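Local coordinates for kinesin-like protein (Caenorhabditis elegans, PDB 5X3E), which probably works as a kinesin-6 motor that couples ATP hydrolysis to force on microtubules, captured here in the apo state, at residues A[40-45]-A[58-63]; A[95-100]-A[202-207]; A[144-149]-A[268-273]; A[363-368]-A[386-391]; A[397-400]-A[404-407]. All coordinates share one frame; numbering follows the deposited sequence.

Five contacts tie a kinesin motor domain together around its central sheet. Interactions 2 and 3 pair on one flank, their centres about 13 Å apart, and are joined by the salt bridge of E202 OE2 to R144 NH1 at 2.6 Å. Interactions 4 and 5 make a second pair, centres about 11 Å apart, with C366 CB and L399 CD2 at 4.0 Å; interaction 4 is about 30 Å, centre to centre, from interaction 2. Between the pairs, T100 O of interaction 2 and R406 NH1 of interaction 5 form a probable hydrogen bond (2.7 Å). Interaction 1 touches interaction 2 through R41 and V96. Strand 404-411 borders strand 114-119, which runs into the probable nucleotide-binding P-loop.

Interaction 1: residues A[40-45]-A[58-63]; sequences CRLCPY and GSIQTV
I60 extends a single methyl across the gap to strand 37-42, where it meets two side chains at once. Its CD1 lies 3.5 Å from C40 SG and 3.6 Å from L42 CD2, and nothing else of the isoleucine comes so near. The reach depends on its torsions: CG1 stands anti to the carbonyl carbon (chi1 -79°), and CD1 continues the chain in extended form, which carries the methyl to the full length of the side chain. The two receiving residues are alternate members of one strand and therefore share a face. C40 offers its sulfur tip to the methyl. L42 comes alongside instead, its branch and that of I60 sliding past each other in opposite senses, with CD2 as the touching atom. The contact is entirely apolar and buried. R41, between them, directs its chain to the other face, where the guanidinium bonds T129 and Q93. L52 touches both L42 and I60, while V411 packs on C40 and L42. The contact thereby joins two sheets: strand 37-42, held parallel between strands 86-87 and 404-411 of the central sheet, and strand 59-62, which lies between strands 52-54 and 79-82 of a small antiparallel sheet.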
# COMPACT_ATOMS: atom_id res chain seq x y z
N CYS A 40 -15.23 4.75 -2.48
CA CYS A 40 -15.12 5.55 -3.68
C CYS A 40 -14.96 7.01 -3.30
O CYS A 40 -15.58 7.48 -2.34
CB CYS A 40 -16.36 5.34 -4.57
SG CYS A 40 -16.34 6.25 -6.12
N ARG A 41 -14.12 7.73 -4.05
CA ARG A 41 -13.83 9.13 -3.76
C ARG A 41 -13.96 9.95 -5.03
O ARG A 41 -13.23 9.72 -6.00
CB ARG A 41 -12.44 9.32 -3.16
CG ARG A 41 -12.14 10.77 -2.86
CD ARG A 41 -10.70 11.00 -2.44
NE ARG A 41 -10.57 12.26 -1.72
CZ ARG A 41 -9.42 12.77 -1.30
NH1 ARG A 41 -8.29 12.12 -1.54
NH2 ARG A 41 -9.40 13.93 -0.66
N LEU A 42 -14.86 10.94 -5.01
CA LEU A 42 -15.03 11.84 -6.14
C LEU A 42 -14.03 13.00 -6.04
O LEU A 42 -13.85 13.58 -4.97
CB LEU A 42 -16.45 12.41 -6.16
CG LEU A 42 -17.67 11.48 -6.04
CD1 LEU A 42 -18.94 12.22 -6.48
CD2 LEU A 42 -17.50 10.18 -6.79
N CYS A 43 -13.39 13.32 -7.15
CA CYS A 43 -12.51 14.48 -7.16
C CYS A 43 -13.33 15.75 -7.43
O CYS A 43 -14.48 15.67 -7.86
CB CYS A 43 -11.43 14.31 -8.21
SG CYS A 43 -12.07 14.07 -9.86
N PRO A 44 -12.76 16.93 -7.16
CA PRO A 44 -13.49 18.17 -7.46
C PRO A 44 -13.85 18.28 -8.94
O PRO A 44 -13.04 17.96 -9.82
CB PRO A 44 -12.52 19.27 -7.02
CG PRO A 44 -11.18 18.58 -6.87
CD PRO A 44 -11.52 17.20 -6.43
N TYR A 45 -15.07 18.73 -9.21
CA TYR A 45 -15.60 18.88 -10.57
C TYR A 45 -16.44 20.15 -10.65
O TYR A 45 -17.52 20.22 -10.04
CB TYR A 45 -16.42 17.66 -10.98
CG TYR A 45 -17.18 17.86 -12.27
CD1 TYR A 45 -16.52 18.13 -13.46
CD2 TYR A 45 -18.57 17.77 -12.30
CE1 TYR A 45 -17.21 18.31 -14.64
CE2 TYR A 45 -19.27 17.95 -13.47
CZ TYR A 45 -18.59 18.22 -14.64
OH TYR A 45 -19.29 18.40 -15.81
N GLY A 58 -23.12 6.36 0.56
CA GLY A 58 -22.68 4.99 0.35
C GLY A 58 -23.16 4.47 -0.99
O GLY A 58 -23.08 3.27 -1.26
N SER A 59 -23.67 5.37 -1.84
CA SER A 59 -24.19 5.00 -3.15
C SER A 59 -23.87 6.09 -4.16
O SER A 59 -23.71 7.26 -3.81
CB SER A 59 -25.71 4.77 -3.11
OG SER A 59 -26.06 3.82 -2.12
N ILE A 60 -23.81 5.69 -5.43
CA ILE A 60 -23.45 6.57 -6.54
C ILE A 60 -24.30 6.19 -7.75
O ILE A 60 -24.44 5.01 -8.07
CB ILE A 60 -21.95 6.48 -6.89
CG1 ILE A 60 -21.12 7.30 -5.91
CG2 ILE A 60 -21.70 6.94 -8.32
CD1 ILE A 60 -19.67 7.36 -6.28
N GLN A 61 -24.86 7.19 -8.42
CA GLN A 61 -25.71 6.97 -9.58
C GLN A 61 -25.00 7.41 -10.86
O GLN A 61 -24.36 8.46 -10.90
CB GLN A 61 -27.03 7.74 -9.46
CG GLN A 61 -27.93 7.56 -10.67
CD GLN A 61 -29.23 8.33 -10.54
OE1 GLN A 61 -29.68 8.96 -11.50
NE2 GLN A 61 -29.83 8.28 -9.36
N THR A 62 -25.14 6.59 -11.90
CA THR A 62 -24.60 6.90 -13.22
C THR A 62 -25.50 7.89 -13.96
O THR A 62 -26.72 7.89 -13.80
CB THR A 62 -24.47 5.60 -14.02
OG1 THR A 62 -23.79 4.62 -13.22
CG2 THR A 62 -23.68 5.82 -15.28
N VAL A 63 -24.88 8.75 -14.77
CA VAL A 63 -25.60 9.81 -15.49
C VAL A 63 -25.07 9.89 -16.93
O VAL A 63 -23.92 10.26 -17.15
CB VAL A 63 -25.46 11.17 -14.81
CG1 VAL A 63 -26.13 12.26 -15.64
CG2 VAL A 63 -26.03 11.14 -13.39

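Interaction 2: residues A[95-100]-A[202-207]; sequences TVFERT and EAIKLS. With SO4 (sulfate ion), chain T; SO4 (sulfate ion), chain Q.
F97 and E98, on helix 93-109 of the kinesin motor domain, meet the loop that precedes strand 213-225, an example of a helix flanking the central sheet being overlaid by an irregular segment. F97 brings its ring edge to I204, with CE2 at 4.4 Å from CD1, while the E202 carboxylate lies obliquely to the ring; that acid is engaged mainly by R144. One residue on, E98 is extended beyond CG and passes slantwise by I204, its OE2 reaching 4.1 Å from CD1. R99 faces elsewhere: its chain bends at chi2 (47°), and NE makes only weak bonds to a sulfate ion, probably from the crystallisation liquor, while NH2 forms a salt bridge with E37. A leucine in place of R99 would probably leave E37 with R406 alone of these two arginines and remove the weak NE bonds to the sulfate. At the far end of the 202-207 segment, a second sulfate is gripped twice by S207: OG donates to its O4 at 3.1 Å, and the S207 backbone N reaches the same O4 at 2.7 Å, almost straight at 177°.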
# COMPACT_ATOMS: atom_id res chain seq x y z
N THR A 95 -10.32 13.47 6.48
CA THR A 95 -11.50 12.61 6.57
C THR A 95 -11.27 11.29 5.85
O THR A 95 -11.62 10.23 6.38
CB THR A 95 -12.72 13.33 6.00
OG1 THR A 95 -13.01 14.49 6.80
CG2 THR A 95 -13.93 12.41 6.01
N VAL A 96 -10.68 11.34 4.66
CA VAL A 96 -10.34 10.11 3.94
C VAL A 96 -9.40 9.26 4.77
O VAL A 96 -9.64 8.07 4.98
CB VAL A 96 -9.73 10.44 2.57
CG1 VAL A 96 -9.16 9.18 1.92
CG2 VAL A 96 -10.77 11.07 1.67
N PHE A 97 -8.33 9.86 5.29
CA PHE A 97 -7.30 9.11 6.01
C PHE A 97 -7.88 8.35 7.20
O PHE A 97 -7.58 7.16 7.39
CB PHE A 97 -6.19 10.06 6.46
CG PHE A 97 -5.24 9.44 7.44
CD1 PHE A 97 -4.37 8.44 7.04
CD2 PHE A 97 -5.22 9.86 8.76
CE1 PHE A 97 -3.49 7.86 7.94
CE2 PHE A 97 -4.34 9.29 9.66
CZ PHE A 97 -3.47 8.29 9.25
N GLU A 98 -8.71 9.00 8.01
CA GLU A 98 -9.28 8.32 9.17
C GLU A 98 -10.21 7.18 8.76
O GLU A 98 -10.23 6.13 9.40
CB GLU A 98 -10.02 9.31 10.07
CG GLU A 98 -9.15 10.43 10.61
CD GLU A 98 -9.86 11.23 11.68
OE1 GLU A 98 -10.79 10.68 12.30
OE2 GLU A 98 -9.49 12.41 11.89
N ARG A 99 -11.00 7.39 7.71
CA ARG A 99 -11.97 6.40 7.27
C ARG A 99 -11.33 5.27 6.46
O ARG A 99 -11.92 4.19 6.33
CB ARG A 99 -13.07 7.10 6.46
CG ARG A 99 -14.23 6.24 6.01
CD ARG A 99 -14.75 5.38 7.14
NE ARG A 99 -15.79 4.47 6.68
CZ ARG A 99 -15.56 3.32 6.05
NH1 ARG A 99 -14.32 2.94 5.79
NH2 ARG A 99 -16.58 2.55 5.68
N THR A 100 -10.11 5.49 5.95
CA THR A 100 -9.44 4.58 5.04
C THR A 100 -8.25 3.86 5.65
O THR A 100 -7.98 2.71 5.28
CB THR A 100 -9.01 5.37 3.78
OG1 THR A 100 -10.15 5.56 2.93
CG2 THR A 100 -7.96 4.68 3.01
N GLU A 202 1.04 14.61 10.69
CA GLU A 202 -0.11 14.17 11.48
C GLU A 202 0.30 13.97 12.94
O GLU A 202 1.33 13.36 13.23
CB GLU A 202 -0.68 12.87 10.93
CG GLU A 202 -1.79 13.06 9.92
CD GLU A 202 -3.09 13.49 10.56
OE1 GLU A 202 -3.20 13.42 11.80
OE2 GLU A 202 -4.01 13.91 9.82
N ALA A 203 -0.50 14.51 13.85
CA ALA A 203 -0.24 14.40 15.28
C ALA A 203 -0.98 13.24 15.93
O ALA A 203 -0.69 12.91 17.08
CB ALA A 203 -0.60 15.70 15.99
N ILE A 204 -1.93 12.62 15.22
CA ILE A 204 -2.74 11.53 15.76
C ILE A 204 -1.84 10.44 16.33
O ILE A 204 -0.87 10.01 15.68
CB ILE A 204 -3.67 10.97 14.67
CG1 ILE A 204 -4.77 11.96 14.32
CG2 ILE A 204 -4.28 9.65 15.12
CD1 ILE A 204 -5.74 11.44 13.26
N LYS A 205 -2.15 9.99 17.54
CA LYS A 205 -1.50 8.84 18.16
C LYS A 205 -2.57 7.80 18.46
O LYS A 205 -3.50 8.07 19.23
CB LYS A 205 -0.74 9.22 19.43
CG LYS A 205 0.27 10.34 19.24
CD LYS A 205 1.50 10.14 20.12
CE LYS A 205 2.60 11.12 19.73
NZ LYS A 205 3.94 10.68 20.21
N LEU A 206 -2.44 6.63 17.85
CA LEU A 206 -3.34 5.51 18.12
C LEU A 206 -2.76 4.63 19.22
O LEU A 206 -1.54 4.56 19.40
CB LEU A 206 -3.56 4.68 16.85
CG LEU A 206 -4.06 5.42 15.61
CD1 LEU A 206 -4.21 4.45 14.45
CD2 LEU A 206 -5.38 6.12 15.92
N SER A 207 -3.64 3.96 19.94
CA SER A 207 -3.21 3.01 20.95
C SER A 207 -3.37 1.59 20.42
O SER A 207 -4.10 1.34 19.47
CB SER A 207 -4.02 3.17 22.24
OG SER A 207 -5.36 2.77 22.00
S SO4 T . -7.46 5.18 19.39
O1 SO4 T . -7.01 6.57 19.38
O2 SO4 T . -8.37 4.98 20.51
O3 SO4 T . -8.15 4.88 18.13
O4 SO4 T . -6.31 4.30 19.53
S SO4 Q . -18.71 6.37 8.18
O1 SO4 Q . -17.69 7.15 7.48
O2 SO4 Q . -19.87 7.21 8.44
O3 SO4 Q . -19.10 5.22 7.37
O4 SO4 Q . -18.17 5.90 9.46

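Interaction 3: residues A[144-149]-A[268-273]; sequences RTLDVI and EEALEV
L146 on helix 141-152 projects from the helix toward A270 and L271 on helix 267-281, and its side chain carries the whole contact. The CB stays back, beyond touching distance of either partner. From there CG is set anti to the carbonyl carbon (chi1 -69°), which turns the branch toward the other helix and brings CG to 4.3 Å from A270 CB. The two methyls then divide the work. CD2 ends against A270 CB at 3.8 Å, a small methyl that lets the helices come near, the CA atoms of L146 and A270 being 7.4 Å apart. CD1 leans to the other side and meets L271 at both CG and CD2, each at 3.8 Å, the two leucines crossing obliquely. A270 CB also lies close to CD1, so this methyl is held between two neighbours. I301 of strand 296-307 touches L146 from the sheet, and V264 packs on A270. Beside this apolar patch, D147 and E268 are not in contact with each other: both carboxylates form salt bridges with R199, which probably offsets their like charges and so ties the edges of the helices together. Such apolar packing between helices layered on one face of the central sheet belongs to the P-loop NTPase core of kinesin motors, in which the second of these helices leads on toward the first switch region.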
# COMPACT_ATOMS: atom_id res chain seq x y z
N ARG A 144 0.60 10.51 6.04
CA ARG A 144 -0.17 10.48 7.28
C ARG A 144 -0.06 9.12 7.96
O ARG A 144 0.05 9.04 9.19
CB ARG A 144 -1.63 10.84 7.02
CG ARG A 144 -1.85 12.24 6.49
CD ARG A 144 -3.32 12.51 6.25
NE ARG A 144 -3.53 13.76 5.53
CZ ARG A 144 -3.79 14.92 6.13
NH1 ARG A 144 -3.88 14.98 7.45
NH2 ARG A 144 -3.95 16.02 5.40
N THR A 145 -0.13 8.04 7.17
CA THR A 145 0.05 6.71 7.73
C THR A 145 1.42 6.56 8.37
O THR A 145 1.55 6.06 9.49
CB THR A 145 -0.16 5.65 6.65
OG1 THR A 145 -1.52 5.67 6.21
CG2 THR A 145 0.16 4.27 7.21
N LEU A 146 2.47 7.00 7.67
CA LEU A 146 3.81 6.96 8.26
C LEU A 146 3.88 7.78 9.54
O LEU A 146 4.49 7.34 10.53
CB LEU A 146 4.85 7.47 7.26
CG LEU A 146 5.13 6.62 6.02
CD1 LEU A 146 5.96 7.41 5.01
CD2 LEU A 146 5.84 5.32 6.43
N ASP A 147 3.27 8.97 9.54
CA ASP A 147 3.23 9.80 10.74
C ASP A 147 2.58 9.05 11.90
O ASP A 147 3.16 8.93 12.98
CB ASP A 147 2.46 11.09 10.46
CG ASP A 147 3.27 12.10 9.67
OD1 ASP A 147 4.51 12.11 9.81
OD2 ASP A 147 2.66 12.89 8.92
N VAL A 148 1.38 8.53 11.67
CA VAL A 148 0.61 7.92 12.75
C VAL A 148 1.29 6.65 13.26
O VAL A 148 1.29 6.39 14.47
CB VAL A 148 -0.83 7.65 12.27
CG1 VAL A 148 -1.57 6.80 13.27
CG2 VAL A 148 -1.55 8.98 12.06
N ILE A 149 1.85 5.85 12.35
CA ILE A 149 2.60 4.66 12.78
C ILE A 149 3.71 5.05 13.75
O ILE A 149 3.79 4.52 14.86
CB ILE A 149 3.16 3.90 11.56
CG1 ILE A 149 2.04 3.15 10.82
CG2 ILE A 149 4.25 2.91 11.98
CD1 ILE A 149 2.46 2.66 9.45
N GLU A 268 9.83 11.02 8.88
CA GLU A 268 10.66 11.83 8.00
C GLU A 268 11.63 10.98 7.19
O GLU A 268 11.72 11.13 5.97
CB GLU A 268 11.42 12.85 8.85
CG GLU A 268 12.32 13.74 8.05
CD GLU A 268 11.57 14.54 7.02
OE1 GLU A 268 10.39 14.90 7.26
OE2 GLU A 268 12.16 14.82 5.96
N GLU A 269 12.35 10.07 7.85
CA GLU A 269 13.30 9.24 7.13
C GLU A 269 12.60 8.32 6.14
O GLU A 269 13.10 8.09 5.03
CB GLU A 269 14.14 8.43 8.13
CG GLU A 269 15.21 7.56 7.49
CD GLU A 269 16.26 7.12 8.49
OE1 GLU A 269 17.47 7.26 8.18
OE2 GLU A 269 15.89 6.64 9.58
N ALA A 270 11.42 7.80 6.51
CA ALA A 270 10.67 6.93 5.61
C ALA A 270 10.25 7.68 4.36
O ALA A 270 10.27 7.12 3.25
CB ALA A 270 9.45 6.36 6.34
N LEU A 271 9.85 8.94 4.51
CA LEU A 271 9.47 9.74 3.36
C LEU A 271 10.67 10.05 2.47
O LEU A 271 10.51 10.17 1.25
CB LEU A 271 8.81 11.04 3.82
CG LEU A 271 7.34 10.89 4.20
CD1 LEU A 271 6.83 12.13 4.91
CD2 LEU A 271 6.52 10.60 2.96
N GLU A 272 11.86 10.23 3.06
CA GLU A 272 13.06 10.41 2.24
C GLU A 272 13.32 9.18 1.38
O GLU A 272 13.71 9.30 0.22
CB GLU A 272 14.27 10.70 3.13
CG GLU A 272 14.27 12.08 3.79
CD GLU A 272 15.51 12.33 4.63
OE1 GLU A 272 16.42 11.47 4.64
OE2 GLU A 272 15.57 13.39 5.29
N VAL A 273 13.09 8.00 1.94
CA VAL A 273 13.24 6.77 1.17
C VAL A 273 12.17 6.69 0.09
O VAL A 273 12.46 6.33 -1.06
CB VAL A 273 13.22 5.55 2.11
CG1 VAL A 273 13.16 4.26 1.33
CG2 VAL A 273 14.45 5.55 2.99

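Interaction 4: residues A[363-368]-A[386-391]; sequences LRQCIE and YRQSKL. With SO4 (sulfate ion), chain K; SO4 (sulfate ion), chain M.
C366 and Y386 bring their backbones to 6.6 Å between CA atoms, where helix 350-375 passes the turn that leads into helix 390-394. The cysteine sulfur supplies the inner contact: with SG anti to the carbonyl carbon (chi1 -76°), it rests against the Y386 main chain, 3.9 Å from N. Further out the contact is polar. The chains of Q365 and Q388 cross at about a right angle, their amide planes 87° apart, and Q365 OE1 and Q388 OE1, as modelled, lie 3.4 Å apart, two acceptors with no hydrogen bond between them. R387 points away from the helix, one guanidinium face over Y386 CE1 and its edge turned to a sulfate ion; its backbone N makes a weak bond to a second sulfate. S389 is the N-cap of the following helix, and its OG also bonds T392. In kinesins this pairing of the long switch II helix with the loop and helix after it belongs to the microtubule-binding face, and the same role is likely here.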
# COMPACT_ATOMS: atom_id res chain seq x y z
N LEU A 363 -7.27 -8.64 -11.07
CA LEU A 363 -7.59 -8.13 -9.74
C LEU A 363 -9.09 -8.13 -9.49
O LEU A 363 -9.55 -8.55 -8.42
CB LEU A 363 -7.02 -6.71 -9.58
CG LEU A 363 -7.24 -6.05 -8.22
CD1 LEU A 363 -6.65 -6.90 -7.11
CD2 LEU A 363 -6.64 -4.65 -8.21
N ARG A 364 -9.87 -7.66 -10.47
CA ARG A 364 -11.32 -7.68 -10.36
C ARG A 364 -11.83 -9.09 -10.09
O ARG A 364 -12.57 -9.33 -9.13
CB ARG A 364 -11.96 -7.10 -11.62
CG ARG A 364 -13.20 -6.24 -11.39
CD ARG A 364 -14.05 -6.12 -12.65
NE ARG A 364 -13.24 -5.98 -13.86
CZ ARG A 364 -12.86 -4.82 -14.40
NH1 ARG A 364 -13.23 -3.68 -13.84
NH2 ARG A 364 -12.12 -4.81 -15.49
N GLN A 365 -11.43 -10.04 -10.95
CA GLN A 365 -11.85 -11.43 -10.77
C GLN A 365 -11.46 -11.96 -9.40
O GLN A 365 -12.23 -12.70 -8.77
CB GLN A 365 -11.25 -12.30 -11.88
CG GLN A 365 -11.59 -11.85 -13.29
CD GLN A 365 -10.79 -12.58 -14.35
OE1 GLN A 365 -10.15 -13.59 -14.07
NE2 GLN A 365 -10.83 -12.08 -15.58
N CYS A 366 -10.28 -11.59 -8.91
CA CYS A 366 -9.79 -12.14 -7.66
C CYS A 366 -10.58 -11.63 -6.46
O CYS A 366 -10.91 -12.41 -5.55
CB CYS A 366 -8.30 -11.87 -7.51
SG CYS A 366 -7.30 -12.97 -8.54
N ILE A 367 -10.90 -10.33 -6.41
CA ILE A 367 -11.68 -9.85 -5.27
C ILE A 367 -13.12 -10.36 -5.34
O ILE A 367 -13.79 -10.46 -4.30
CB ILE A 367 -11.70 -8.31 -5.13
CG1 ILE A 367 -12.77 -7.69 -6.01
CG2 ILE A 367 -10.33 -7.70 -5.43
CD1 ILE A 367 -13.13 -6.28 -5.62
N GLU A 368 -13.61 -10.69 -6.54
CA GLU A 368 -14.94 -11.29 -6.64
C GLU A 368 -14.93 -12.71 -6.11
O GLU A 368 -15.87 -13.13 -5.42
CB GLU A 368 -15.43 -11.24 -8.08
CG GLU A 368 -15.83 -9.83 -8.53
CD GLU A 368 -16.43 -9.80 -9.92
OE1 GLU A 368 -17.61 -10.19 -10.07
OE2 GLU A 368 -15.72 -9.37 -10.86
N TYR A 386 -4.94 -16.05 -8.80
CA TYR A 386 -3.93 -15.04 -8.54
C TYR A 386 -2.70 -15.16 -9.42
O TYR A 386 -1.93 -14.20 -9.50
CB TYR A 386 -3.51 -15.06 -7.06
CG TYR A 386 -2.98 -16.38 -6.56
CD1 TYR A 386 -1.67 -16.77 -6.79
CD2 TYR A 386 -3.80 -17.23 -5.82
CE1 TYR A 386 -1.18 -17.97 -6.32
CE2 TYR A 386 -3.32 -18.44 -5.35
CZ TYR A 386 -2.02 -18.80 -5.60
OH TYR A 386 -1.54 -20.00 -5.13
N ARG A 387 -2.50 -16.29 -10.10
CA ARG A 387 -1.31 -16.44 -10.92
C ARG A 387 -1.43 -15.78 -12.29
O ARG A 387 -0.43 -15.71 -13.01
CB ARG A 387 -0.97 -17.92 -11.11
CG ARG A 387 -0.60 -18.61 -9.81
CD ARG A 387 -0.23 -20.07 -10.02
NE ARG A 387 0.06 -20.70 -8.74
CZ ARG A 387 1.24 -20.62 -8.13
NH1 ARG A 387 2.24 -19.94 -8.69
NH2 ARG A 387 1.43 -21.22 -6.96
N GLN A 388 -2.62 -15.29 -12.65
CA GLN A 388 -2.83 -14.73 -13.98
C GLN A 388 -2.14 -13.39 -14.18
O GLN A 388 -2.16 -12.87 -15.30
CB GLN A 388 -4.33 -14.60 -14.26
CG GLN A 388 -5.10 -15.91 -14.08
CD GLN A 388 -6.51 -15.83 -14.62
OE1 GLN A 388 -7.03 -14.74 -14.89
NE2 GLN A 388 -7.15 -16.99 -14.79
N SER A 389 -1.55 -12.80 -13.14
CA SER A 389 -0.77 -11.58 -13.31
C SER A 389 0.24 -11.46 -12.17
O SER A 389 0.01 -11.95 -11.06
CB SER A 389 -1.66 -10.34 -13.36
OG SER A 389 -2.37 -10.19 -12.15
N LYS A 390 1.35 -10.76 -12.45
CA LYS A 390 2.38 -10.57 -11.43
C LYS A 390 1.83 -9.81 -10.23
O LYS A 390 2.11 -10.17 -9.08
CB LYS A 390 3.57 -9.81 -12.02
CG LYS A 390 4.83 -10.65 -12.22
CD LYS A 390 4.71 -11.60 -13.41
CE LYS A 390 6.06 -12.19 -13.79
NZ LYS A 390 5.99 -12.96 -15.06
N LEU A 391 1.02 -8.78 -10.48
CA LEU A 391 0.50 -7.94 -9.40
C LEU A 391 -0.36 -8.76 -8.45
O LEU A 391 -0.20 -8.69 -7.23
CB LEU A 391 -0.30 -6.78 -9.99
CG LEU A 391 -1.01 -5.85 -9.00
CD1 LEU A 391 -0.02 -5.09 -8.12
CD2 LEU A 391 -1.93 -4.89 -9.72
S SO4 K . -4.52 -19.92 -11.61
O1 SO4 K . -4.29 -19.11 -10.42
O2 SO4 K . -5.49 -19.27 -12.48
O3 SO4 K . -3.26 -20.07 -12.34
O4 SO4 K . -5.02 -21.24 -11.23
S SO4 M . 4.00 -19.55 -5.47
O1 SO4 M . 5.18 -18.73 -5.21
O2 SO4 M . 2.84 -19.02 -4.74
O3 SO4 M . 3.73 -19.56 -6.90
O4 SO4 M . 4.24 -20.92 -5.02

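Interaction 5: residues A[397-400]-A[404-407]; sequences NYLE and KIRM
I405 and Y398 account for most of the surface buried here, in a tight helix-to-strand connection: the short helix 396-399 turns, within a few residues, into strand 404-411 of the central sheet of the kinesin motor domain. I405 sends its longer branch back over the helix. With CG1 anti to the carbonyl carbon (chi1 -55°) and the chain then fully extended, CD1 lands 3.5 Å from Y398 CB and 3.4 Å from Y398 O, against the start of the tyrosine side chain and the backbone behind it. CG1 follows at 3.7 Å from the same CB. The Y398 ring takes a different course, lying obliquely to I405 CG1 and to K404 O; its hydroxyl makes a weak hydrogen bond with Q328. K404, the third in burial, contributes main chain to the contact, because its side chain leads away to bond S35 O through NZ. F117 and L370 touch I405 from the adjoining strand 114-119 and from helix 350-375, so the isoleucine is enclosed between sheet and helices. L399 adds a lighter touch, since its CB points away from the strand, yet its branch swings back far enough for CD2 to lie 4.2 Å from I405 CD1.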
# COMPACT_ATOMS: atom_id res chain seq x y z
N ASN A 397 -1.68 -13.83 -0.54
CA ASN A 397 -2.12 -14.03 0.83
C ASN A 397 -3.38 -13.23 1.14
O ASN A 397 -4.35 -13.77 1.68
CB ASN A 397 -0.99 -13.67 1.80
CG ASN A 397 0.28 -14.45 1.53
OD1 ASN A 397 1.33 -13.88 1.28
ND2 ASN A 397 0.18 -15.77 1.59
N TYR A 398 -3.38 -11.94 0.79
CA TYR A 398 -4.55 -11.10 1.01
C TYR A 398 -5.76 -11.61 0.23
O TYR A 398 -6.87 -11.71 0.77
CB TYR A 398 -4.24 -9.65 0.62
CG TYR A 398 -3.17 -8.97 1.45
CD1 TYR A 398 -1.86 -8.90 0.99
CD2 TYR A 398 -3.47 -8.40 2.68
CE1 TYR A 398 -0.87 -8.27 1.74
CE2 TYR A 398 -2.49 -7.77 3.44
CZ TYR A 398 -1.20 -7.71 2.96
OH TYR A 398 -0.22 -7.09 3.71
N LEU A 399 -5.57 -11.93 -1.05
CA LEU A 399 -6.69 -12.36 -1.88
C LEU A 399 -7.21 -13.74 -1.50
O LEU A 399 -8.34 -14.08 -1.88
CB LEU A 399 -6.27 -12.33 -3.34
CG LEU A 399 -5.99 -10.91 -3.80
CD1 LEU A 399 -5.15 -10.90 -5.05
CD2 LEU A 399 -7.30 -10.19 -4.04
N GLU A 400 -6.42 -14.54 -0.79
CA GLU A 400 -6.90 -15.78 -0.20
C GLU A 400 -7.44 -15.56 1.21
O GLU A 400 -7.63 -16.53 1.96
CB GLU A 400 -5.81 -16.84 -0.21
CG GLU A 400 -5.57 -17.46 -1.58
CD GLU A 400 -4.52 -18.55 -1.56
OE1 GLU A 400 -3.83 -18.68 -0.52
OE2 GLU A 400 -4.39 -19.28 -2.56
N LYS A 404 -6.39 -7.69 5.89
CA LYS A 404 -7.48 -6.77 5.58
C LYS A 404 -7.18 -6.02 4.29
O LYS A 404 -6.09 -5.47 4.12
CB LYS A 404 -7.69 -5.78 6.73
CG LYS A 404 -8.67 -4.67 6.44
CD LYS A 404 -10.11 -5.15 6.46
CE LYS A 404 -11.07 -3.97 6.34
NZ LYS A 404 -12.49 -4.37 6.50
N ILE A 405 -8.15 -6.02 3.37
CA ILE A 405 -8.02 -5.34 2.08
C ILE A 405 -9.03 -4.21 2.03
O ILE A 405 -10.22 -4.42 2.29
CB ILE A 405 -8.22 -6.31 0.90
CG1 ILE A 405 -7.29 -7.51 0.99
CG2 ILE A 405 -8.02 -5.58 -0.42
CD1 ILE A 405 -7.47 -8.47 -0.16
N ARG A 406 -8.57 -3.01 1.69
CA ARG A 406 -9.47 -1.90 1.38
C ARG A 406 -9.08 -1.31 0.04
O ARG A 406 -7.91 -0.97 -0.18
CB ARG A 406 -9.44 -0.82 2.47
CG ARG A 406 -10.27 0.42 2.10
CD ARG A 406 -10.57 1.33 3.30
NE ARG A 406 -11.36 0.66 4.33
CZ ARG A 406 -10.91 0.37 5.55
NH1 ARG A 406 -9.67 0.69 5.90
NH2 ARG A 406 -11.70 -0.24 6.43
N MET A 407 -10.05 -1.15 -0.85
CA MET A 407 -9.83 -0.56 -2.15
C MET A 407 -10.52 0.80 -2.21
O MET A 407 -11.68 0.94 -1.83
CB MET A 407 -10.35 -1.46 -3.27
CG MET A 407 -10.17 -0.87 -4.66
SD MET A 407 -9.81 -2.11 -5.91
CE MET A 407 -10.73 -3.50 -5.27